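Alpha-galactosidase (PDB 6LCJ) is thought to act as an alpha-galactosidase, a glycoside hydrolase that removes terminal alpha-linked galactose from its substrates, and assembles as a hexamer. Local coordinates at residues E[152-157]-E[326-331]; E[167-172]-E[437-442]; E[366-369]-E[373-376]. All coordinates share one frame; numbering follows the deposited sequence.

Interaction 1 of 3, residues E[152-157]-E[326-331]; sequences PRRLSG and RLREAA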
loop_
_atom_site.group_PDB
_atom_site.type_symbol
_atom_site.label_atom_id
_atom_site.label_comp_id
_atom_site.label_asym_id
_atom_site.label_seq_id
_atom_site.Cartn_x
_atom_site.Cartn_y
_atom_site.Cartn_z
ATOM N N PRO E 152 -16.536 45.119 12.574
ATOM C CA PRO E 152 -15.846 46.407 12.532
ATOM C C PRO E 152 -15.984 47.049 11.159
ATOM O O PRO E 152 -16.103 46.370 10.135
ATOM C CB PRO E 152 -14.389 46.042 12.842
ATOM C CG PRO E 152 -14.483 44.754 13.597
ATOM C CD PRO E 152 -15.616 44.028 12.949
ATOM N N ARG E 153 -15.987 48.383 11.157
ATOM C CA ARG E 153 -16.082 49.188 9.951
ATOM C C ARG E 153 -14.950 50.201 9.935
ATOM O O ARG E 153 -14.475 50.643 10.978
ATOM C CB ARG E 153 -17.427 49.914 9.872
ATOM C CG ARG E 153 -18.583 49.044 10.276
ATOM C CD ARG E 153 -19.821 49.861 10.446
ATOM N NE ARG E 153 -20.321 50.383 9.181
ATOM C CZ ARG E 153 -20.571 51.667 8.951
ATOM N NH1 ARG E 153 -20.350 52.557 9.909
ATOM N NH2 ARG E 153 -21.036 52.058 7.768
ATOM N N ARG E 154 -14.511 50.554 8.732
ATOM C CA ARG E 154 -13.588 51.671 8.558
ATOM C C ARG E 154 -13.795 52.175 7.131
ATOM O O ARG E 154 -13.263 51.586 6.178
ATOM C CB ARG E 154 -12.150 51.261 8.799
ATOM C CG ARG E 154 -11.172 52.371 8.410
ATOM C CD ARG E 154 -9.767 52.056 8.835
ATOM N NE ARG E 154 -8.847 53.153 8.555
ATOM C CZ ARG E 154 -8.353 53.983 9.474
ATOM N NH1 ARG E 154 -8.697 53.857 10.750
ATOM N NH2 ARG E 154 -7.511 54.938 9.109
ATOM N N LEU E 155 -14.586 53.238 6.998
ATOM C CA LEU E 155 -14.959 53.817 5.705
ATOM C C LEU E 155 -14.255 55.166 5.571
ATOM O O LEU E 155 -14.667 56.160 6.180
ATOM C CB LEU E 155 -16.474 53.924 5.599
ATOM C CG LEU E 155 -17.171 52.554 5.560
ATOM C CD1 LEU E 155 -18.678 52.676 5.359
ATOM C CD2 LEU E 155 -16.560 51.686 4.459
ATOM N N SER E 156 -13.171 55.183 4.788
ATOM C CA SER E 156 -12.261 56.331 4.708
ATOM C C SER E 156 -12.620 57.196 3.501
ATOM O O SER E 156 -11.871 57.311 2.522
ATOM C CB SER E 156 -10.814 55.854 4.632
ATOM O OG SER E 156 -10.369 55.304 5.864
ATOM N N GLY E 157 -13.806 57.802 3.592
ATOM C CA GLY E 157 -14.336 58.558 2.475
ATOM C C GLY E 157 -14.649 57.660 1.293
ATOM O O GLY E 157 -15.088 56.513 1.444
ATOM N N ARG E 326 -0.688 47.396 14.817
ATOM C CA ARG E 326 0.503 48.214 14.949
ATOM C C ARG E 326 0.843 48.880 13.623
ATOM O O ARG E 326 1.242 50.050 13.588
ATOM C CB ARG E 326 1.663 47.353 15.468
ATOM C CG ARG E 326 3.038 48.017 15.413
ATOM C CD ARG E 326 3.235 49.150 16.464
ATOM N NE ARG E 326 4.368 50.016 16.107
ATOM C CZ ARG E 326 4.270 51.323 15.861
ATOM N NH1 ARG E 326 3.091 51.931 15.946
ATOM N NH2 ARG E 326 5.347 52.015 15.511
ATOM N N LEU E 327 0.675 48.156 12.521
ATOM C CA LEU E 327 0.917 48.752 11.214
ATOM C C LEU E 327 -0.154 49.785 10.885
ATOM O O LEU E 327 0.116 50.748 10.160
ATOM C CB LEU E 327 0.963 47.662 10.144
ATOM C CG LEU E 327 2.293 46.993 9.841
ATOM C CD1 LEU E 327 2.860 46.392 11.092
ATOM C CD2 LEU E 327 2.109 45.921 8.774
ATOM N N ARG E 328 -1.364 49.602 11.414
ATOM C CA ARG E 328 -2.404 50.606 11.245
ATOM C C ARG E 328 -2.000 51.914 11.909
ATOM O O ARG E 328 -2.131 52.988 11.315
ATOM C CB ARG E 328 -3.735 50.099 11.807
ATOM C CG ARG E 328 -4.858 51.162 11.871
ATOM C CD ARG E 328 -5.511 51.454 10.507
ATOM N NE ARG E 328 -4.767 52.448 9.730
ATOM C CZ ARG E 328 -4.959 52.702 8.437
ATOM N NH1 ARG E 328 -5.862 52.026 7.743
ATOM N NH2 ARG E 328 -4.239 53.633 7.829
ATOM N N GLU E 329 -1.486 51.836 13.144
ATOM C CA GLU E 329 -1.074 53.033 13.868
ATOM C C GLU E 329 0.169 53.650 13.254
ATOM O O GLU E 329 0.285 54.877 13.180
ATOM C CB GLU E 329 -0.831 52.704 15.336
ATOM C CG GLU E 329 -2.104 52.564 16.142
ATOM C CD GLU E 329 -2.773 53.915 16.443
ATOM O OE1 GLU E 329 -2.255 54.974 16.018
ATOM O OE2 GLU E 329 -3.831 53.919 17.107
ATOM N N ALA E 330 1.106 52.822 12.798
ATOM C CA ALA E 330 2.308 53.363 12.178
ATOM C C ALA E 330 1.986 54.107 10.890
ATOM O O ALA E 330 2.728 55.017 10.499
ATOM C CB ALA E 330 3.320 52.252 11.914
ATOM N N ALA E 331 0.887 53.741 10.224
ATOM C CA ALA E 331 0.500 54.360 8.961
ATOM C C ALA E 331 -0.341 55.609 9.157
ATOM O O ALA E 331 -0.504 56.392 8.211
ATOM C CB ALA E 331 -0.272 53.362 8.089
#

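Interaction 2 of 3, residues E[167-172]-E[437-442]; sequences YSFYTR and PSWLLP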
loop_
_atom_site.group_PDB
_atom_site.type_symbol
_atom_site.label_atom_id
_atom_site.label_comp_id
_atom_site.label_asym_id
_atom_site.label_seq_id
_atom_site.Cartn_x
_atom_site.Cartn_y
_atom_site.Cartn_z
ATOM N N TYR E 167 -0.558 45.056 -13.448
ATOM C CA TYR E 167 -1.237 44.284 -14.476
ATOM C C TYR E 167 -0.924 44.750 -15.886
ATOM O O TYR E 167 -1.685 44.452 -16.805
ATOM C CB TYR E 167 -2.736 44.308 -14.231
ATOM C CG TYR E 167 -3.102 43.662 -12.942
ATOM C CD1 TYR E 167 -3.227 42.275 -12.851
ATOM C CD2 TYR E 167 -3.296 44.427 -11.797
ATOM C CE1 TYR E 167 -3.571 41.675 -11.665
ATOM C CE2 TYR E 167 -3.635 43.833 -10.607
ATOM C CZ TYR E 167 -3.783 42.462 -10.555
ATOM O OH TYR E 167 -4.136 41.874 -9.377
ATOM N N SER E 168 0.174 45.458 -16.082
ATOM C CA SER E 168 0.670 45.692 -17.429
ATOM C C SER E 168 2.151 45.328 -17.509
ATOM O O SER E 168 2.567 44.621 -18.429
ATOM C CB SER E 168 0.430 47.147 -17.847
ATOM O OG SER E 168 0.752 48.027 -16.783
ATOM N N PHE E 169 2.954 45.775 -16.546
ATOM C CA PHE E 169 4.388 45.511 -16.599
ATOM C C PHE E 169 4.849 44.381 -15.689
ATOM O O PHE E 169 5.959 43.879 -15.879
ATOM C CB PHE E 169 5.169 46.776 -16.245
ATOM C CG PHE E 169 4.834 47.947 -17.112
ATOM C CD1 PHE E 169 5.231 47.974 -18.438
ATOM C CD2 PHE E 169 4.130 49.022 -16.602
ATOM C CE1 PHE E 169 4.934 49.053 -19.241
ATOM C CE2 PHE E 169 3.819 50.112 -17.400
ATOM C CZ PHE E 169 4.217 50.131 -18.722
ATOM N N TYR E 170 4.032 43.971 -14.720
ATOM C CA TYR E 170 4.395 42.959 -13.717
ATOM C C TYR E 170 5.714 43.393 -13.079
ATOM O O TYR E 170 5.829 44.575 -12.707
ATOM C CB TYR E 170 4.367 41.579 -14.368
ATOM C CG TYR E 170 2.938 41.171 -14.656
ATOM C CD1 TYR E 170 2.183 40.514 -13.694
ATOM C CD2 TYR E 170 2.313 41.516 -15.855
ATOM C CE1 TYR E 170 0.864 40.163 -13.927
ATOM C CE2 TYR E 170 0.976 41.176 -16.099
ATOM C CZ TYR E 170 0.261 40.494 -15.123
ATOM O OH TYR E 170 -1.061 40.127 -15.307
ATOM N N THR E 171 6.711 42.508 -12.929
ATOM C CA THR E 171 7.945 42.882 -12.237
ATOM C C THR E 171 8.918 43.664 -13.118
ATOM O O THR E 171 9.939 44.130 -12.601
ATOM C CB THR E 171 8.682 41.644 -11.687
ATOM O OG1 THR E 171 8.847 40.675 -12.728
ATOM C CG2 THR E 171 7.927 40.997 -10.525
ATOM N N ARG E 172 8.647 43.808 -14.423
ATOM C CA ARG E 172 9.529 44.542 -15.333
ATOM C C ARG E 172 9.289 46.047 -15.228
ATOM O O ARG E 172 8.901 46.705 -16.187
ATOM C CB ARG E 172 9.327 44.090 -16.768
ATOM C CG ARG E 172 8.989 42.628 -16.942
ATOM C CD ARG E 172 10.202 41.767 -16.675
ATOM N NE ARG E 172 11.221 41.989 -17.701
ATOM C CZ ARG E 172 11.320 41.303 -18.838
ATOM N NH1 ARG E 172 10.460 40.329 -19.115
ATOM N NH2 ARG E 172 12.281 41.600 -19.710
ATOM N N PRO E 437 -1.471 54.372 -20.758
ATOM C CA PRO E 437 -2.232 55.108 -21.787
ATOM C C PRO E 437 -1.684 54.920 -23.192
ATOM O O PRO E 437 -2.463 54.848 -24.152
ATOM C CB PRO E 437 -2.134 56.569 -21.317
ATOM C CG PRO E 437 -1.937 56.472 -19.847
ATOM C CD PRO E 437 -1.081 55.243 -19.634
ATOM N N SER E 438 -0.370 54.777 -23.343
ATOM C CA SER E 438 0.173 54.536 -24.670
ATOM C C SER E 438 -0.190 53.164 -25.239
ATOM O O SER E 438 0.050 52.931 -26.426
ATOM C CB SER E 438 1.689 54.707 -24.644
ATOM O OG SER E 438 2.296 53.797 -23.748
ATOM N N TRP E 439 -0.749 52.250 -24.447
ATOM C CA TRP E 439 -1.238 50.984 -24.981
ATOM C C TRP E 439 -2.699 51.052 -25.405
ATOM O O TRP E 439 -3.214 50.080 -25.984
ATOM C CB TRP E 439 -1.098 49.865 -23.949
ATOM C CG TRP E 439 0.295 49.456 -23.630
ATOM C CD1 TRP E 439 1.443 50.072 -24.016
ATOM C CD2 TRP E 439 0.691 48.337 -22.821
ATOM N NE1 TRP E 439 2.525 49.406 -23.509
ATOM C CE2 TRP E 439 2.090 48.333 -22.777
ATOM C CE3 TRP E 439 -0.007 47.339 -22.140
ATOM C CZ2 TRP E 439 2.813 47.367 -22.077
ATOM C CZ3 TRP E 439 0.709 46.380 -21.449
ATOM C CH2 TRP E 439 2.103 46.399 -21.421
ATOM N N LEU E 440 -3.375 52.166 -25.115
ATOM C CA LEU E 440 -4.794 52.335 -25.400
ATOM C C LEU E 440 -5.006 52.946 -26.784
ATOM O O LEU E 440 -4.329 53.908 -27.154
ATOM C CB LEU E 440 -5.428 53.231 -24.337
ATOM C CG LEU E 440 -5.435 52.752 -22.884
ATOM C CD1 LEU E 440 -6.162 53.780 -22.024
ATOM C CD2 LEU E 440 -6.108 51.393 -22.788
ATOM N N LEU E 441 -5.952 52.393 -27.540
ATOM C CA LEU E 441 -6.461 53.070 -28.727
ATOM C C LEU E 441 -7.251 54.317 -28.313
ATOM O O LEU E 441 -7.638 54.458 -27.149
ATOM C CB LEU E 441 -7.338 52.119 -29.542
ATOM C CG LEU E 441 -6.680 50.812 -30.016
ATOM C CD1 LEU E 441 -7.697 49.871 -30.644
ATOM C CD2 LEU E 441 -5.553 51.090 -30.977
ATOM N N PRO E 442 -7.477 55.251 -29.246
ATOM C CA PRO E 442 -8.257 56.471 -28.911
ATOM C C PRO E 442 -9.642 56.207 -28.336
ATOM O O PRO E 442 -10.048 56.856 -27.367
ATOM C CB PRO E 442 -8.345 57.197 -30.259
ATOM C CG PRO E 442 -7.096 56.784 -30.969
ATOM C CD PRO E 442 -6.808 55.360 -30.555
#

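Interaction 3 of 3, residues E[366-369]-E[373-376]; sequences EERS and ADPT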
loop_
_atom_site.group_PDB
_atom_site.type_symbol
_atom_site.label_atom_id
_atom_site.label_comp_id
_atom_site.label_asym_id
_atom_site.label_seq_id
_atom_site.Cartn_x
_atom_site.Cartn_y
_atom_site.Cartn_z
ATOM N N GLU E 366 -7.342 27.236 -17.507
ATOM C CA GLU E 366 -8.057 26.042 -17.075
ATOM C C GLU E 366 -7.139 24.887 -16.712
ATOM O O GLU E 366 -7.590 23.950 -16.053
ATOM C CB GLU E 366 -9.078 25.610 -18.133
ATOM C CG GLU E 366 -10.447 26.341 -17.948
ATOM C CD GLU E 366 -11.436 25.614 -17.012
ATOM O OE1 GLU E 366 -12.299 24.847 -17.512
ATOM O OE2 GLU E 366 -11.345 25.821 -15.770
ATOM N N GLU E 367 -5.858 24.943 -17.068
ATOM C CA GLU E 367 -4.926 24.004 -16.455
ATOM C C GLU E 367 -4.868 24.194 -14.945
ATOM O O GLU E 367 -4.848 23.218 -14.190
ATOM C CB GLU E 367 -3.535 24.143 -17.066
ATOM C CG GLU E 367 -3.314 23.167 -18.211
ATOM C CD GLU E 367 -4.188 23.525 -19.377
ATOM O OE1 GLU E 367 -4.157 24.709 -19.747
ATOM O OE2 GLU E 367 -4.926 22.659 -19.891
ATOM N N ARG E 368 -4.860 25.442 -14.481
ATOM C CA ARG E 368 -4.807 25.677 -13.041
ATOM C C ARG E 368 -6.189 25.583 -12.395
ATOM O O ARG E 368 -6.328 25.033 -11.294
ATOM C CB ARG E 368 -4.165 27.033 -12.757
ATOM C CG ARG E 368 -4.116 27.375 -11.288
ATOM C CD ARG E 368 -3.135 28.504 -11.015
ATOM N NE ARG E 368 -3.059 28.768 -9.588
ATOM C CZ ARG E 368 -2.317 29.714 -9.024
ATOM N NH1 ARG E 368 -1.551 30.510 -9.761
ATOM N NH2 ARG E 368 -2.349 29.855 -7.711
ATOM N N SER E 369 -7.228 26.082 -13.062
ATOM C CA SER E 369 -8.529 26.093 -12.416
ATOM C C SER E 369 -9.187 24.718 -12.411
ATOM O O SER E 369 -9.896 24.375 -11.458
ATOM C CB SER E 369 -9.428 27.124 -13.087
ATOM O OG SER E 369 -8.919 28.421 -12.840
ATOM N N ALA E 373 -7.386 22.095 -9.915
ATOM C CA ALA E 373 -8.509 22.397 -9.027
ATOM C C ALA E 373 -8.171 23.553 -8.075
ATOM O O ALA E 373 -8.385 23.480 -6.860
ATOM C CB ALA E 373 -8.933 21.141 -8.266
ATOM N N ASP E 374 -7.622 24.633 -8.642
ATOM C CA ASP E 374 -7.189 25.813 -7.888
ATOM C C ASP E 374 -7.945 27.036 -8.393
ATOM O O ASP E 374 -7.484 27.734 -9.311
ATOM C CB ASP E 374 -5.680 26.023 -8.010
ATOM C CG ASP E 374 -5.194 27.275 -7.280
ATOM O OD1 ASP E 374 -5.973 27.903 -6.517
ATOM O OD2 ASP E 374 -4.011 27.633 -7.466
ATOM N N PRO E 375 -9.098 27.355 -7.809
ATOM C CA PRO E 375 -9.841 28.543 -8.231
ATOM C C PRO E 375 -9.332 29.849 -7.636
ATOM O O PRO E 375 -10.044 30.852 -7.696
ATOM C CB PRO E 375 -11.253 28.225 -7.730
ATOM C CG PRO E 375 -10.981 27.500 -6.454
ATOM C CD PRO E 375 -9.795 26.633 -6.734
ATOM N N THR E 376 -8.131 29.881 -7.073
ATOM C CA THR E 376 -7.584 31.083 -6.462
ATOM C C THR E 376 -6.498 31.731 -7.308
ATOM O O THR E 376 -5.940 32.758 -6.897
ATOM C CB THR E 376 -7.019 30.786 -5.053
ATOM O OG1 THR E 376 -5.733 30.164 -5.162
ATOM C CG2 THR E 376 -7.957 29.901 -4.234
#

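Interaction 1 of 3, residues E[152-157]-E[326-331]
R154 and R328 are the closest backbone points of the two segments, yet their CA atoms stay 11.6 Å apart. Residues 152-157 form an irregular loop, with S156 at the centre of an inverse gamma turn, while 326-331 continue a helix that begins earlier. Two long side chains bridge the gap, approaching from opposite directions. R154 runs straight out, its chain extended from CG to NE; R328 leaves the helix with CG opposite its backbone N but folds at chi2 (77°) and again at chi3, which turns its guanidinium flat against the incoming one. The two groups stack with centres 3.8 Å apart and planes 23° from parallel. R154 NH2 sits 3.5 Å above the centre of the R328 guanidinium plane, whereas R328 NE lies nearer the rim of the R154 plane. The nearest atoms, R154 NE and R328 NH1, are 3.3 Å apart and both donors, so no hydrogen bond joins them. The carboxylate of D351 probably offsets the two charges: R154 NE pairs with OD1 and R328 NH1 with OD2, while S156 OG is also hydrogen-bonded to OD1. R328 NH1 also bonds to L349 O, and NH2 to A334 O. The loop leads from helix 140-149 into strand 161-164; helix 317-331 packs A331 against helix 280-296 and, with R328, against L336 of strand 335-338.

Interaction 2 of 3, residues E[167-172]-E[437-442]
W439 reaches across to S168 and F169 with the far atoms of its six-membered ring. From CB, which is directed at 167-172, the side chain turns at chi1 -69°, putting CG alongside the backbone N, and the indole carries its benzo ring across the 9.4 Å separating the CA atoms of W439 and S168. CZ3 touches the S168 side chain, 3.7 Å from its CB. At the tip, CH2 lies 3.5 Å from the backbone O of S168, a close carbon-oxygen approach, oblique to the indole ring. CZ2, one atom further round, meets F169 CE1 at 3.9 Å. The phenyl and six-membered indole rings lie oblique to each other, centroids 5.5 Å apart and planes at 63°. No hydrogen bond crosses between the segments; the hydroxyl of S168 instead bonds to the backbone O of S434. F410 adds a second aromatic neighbour to W439, and L177 of helix 175-185 packs on F169. L441 touches R409 of a second subunit. Short helix 166-169 follows strand 161-164, and the 3-10 turn of W439 follows the adjacent parallel strand 431-433. The contact thus ties together two neighbouring beta-to-alpha connections beyond the C-terminal strand ends of a TIM barrel, the side where this fold places its active site.

Interaction 3 of 3, residues E[366-369]-E[373-376]
R368 and D374 both set CG opposite their own backbone N (chi1 178° in each), and the arginine then continues fully extended to its guanidinium, so the two side chains run side by side in the same direction. The arginine holds the aspartate side-on: NE and NH2 both donate to the single oxygen OD2, at 2.6 Å and 2.8 Å from it. That oxygen lies in the guanidinium plane, although NE approaches from above the carboxylate plane and NH2 from its syn side; with one acceptor shared, the NE bond is the straighter, its N-H...O angle 151° against 136° for NH2. The other oxygen, D374 OD1, takes two donors from T376: its backbone N at 3.0 Å and, through the syn lone pair, its OG1 at 2.6 Å. Four bonds thereby fix the rotation of the buried carboxylate. The backbone reinforces the link, D374 N donating to R368 O over 3.0 Å. Next to R368, E367 forms a salt bridge to R73 of a second subunit, placing the pair beside a subunit interface. The whole is a helix C-terminus with a wide pi-type turn, left through A373 with positive phi and followed at once by an Asx turn at D374.

How the interactions relate
Along the chain, interactions 1 and 2 interleave: 152-157, 167-172, 326-331, 437-442. Interaction 3 opens after interaction 1 has closed and is nested within the span joined by interaction 2. None touches another. Interactions 1 and 2 have centres 31 Å apart, and interactions 1 and 3, on opposite sides of the chain's centre, 33 Å. Interactions 2 and 3 come nearer, with about 10 Å between their nearest atoms. The parallel barrel unites them: interaction 1 joins segments that lead into strands, whereas interactions 2 and 3 lie in connections that follow strands. These two also have residues touching another subunit, so both border contacts of the hexamer.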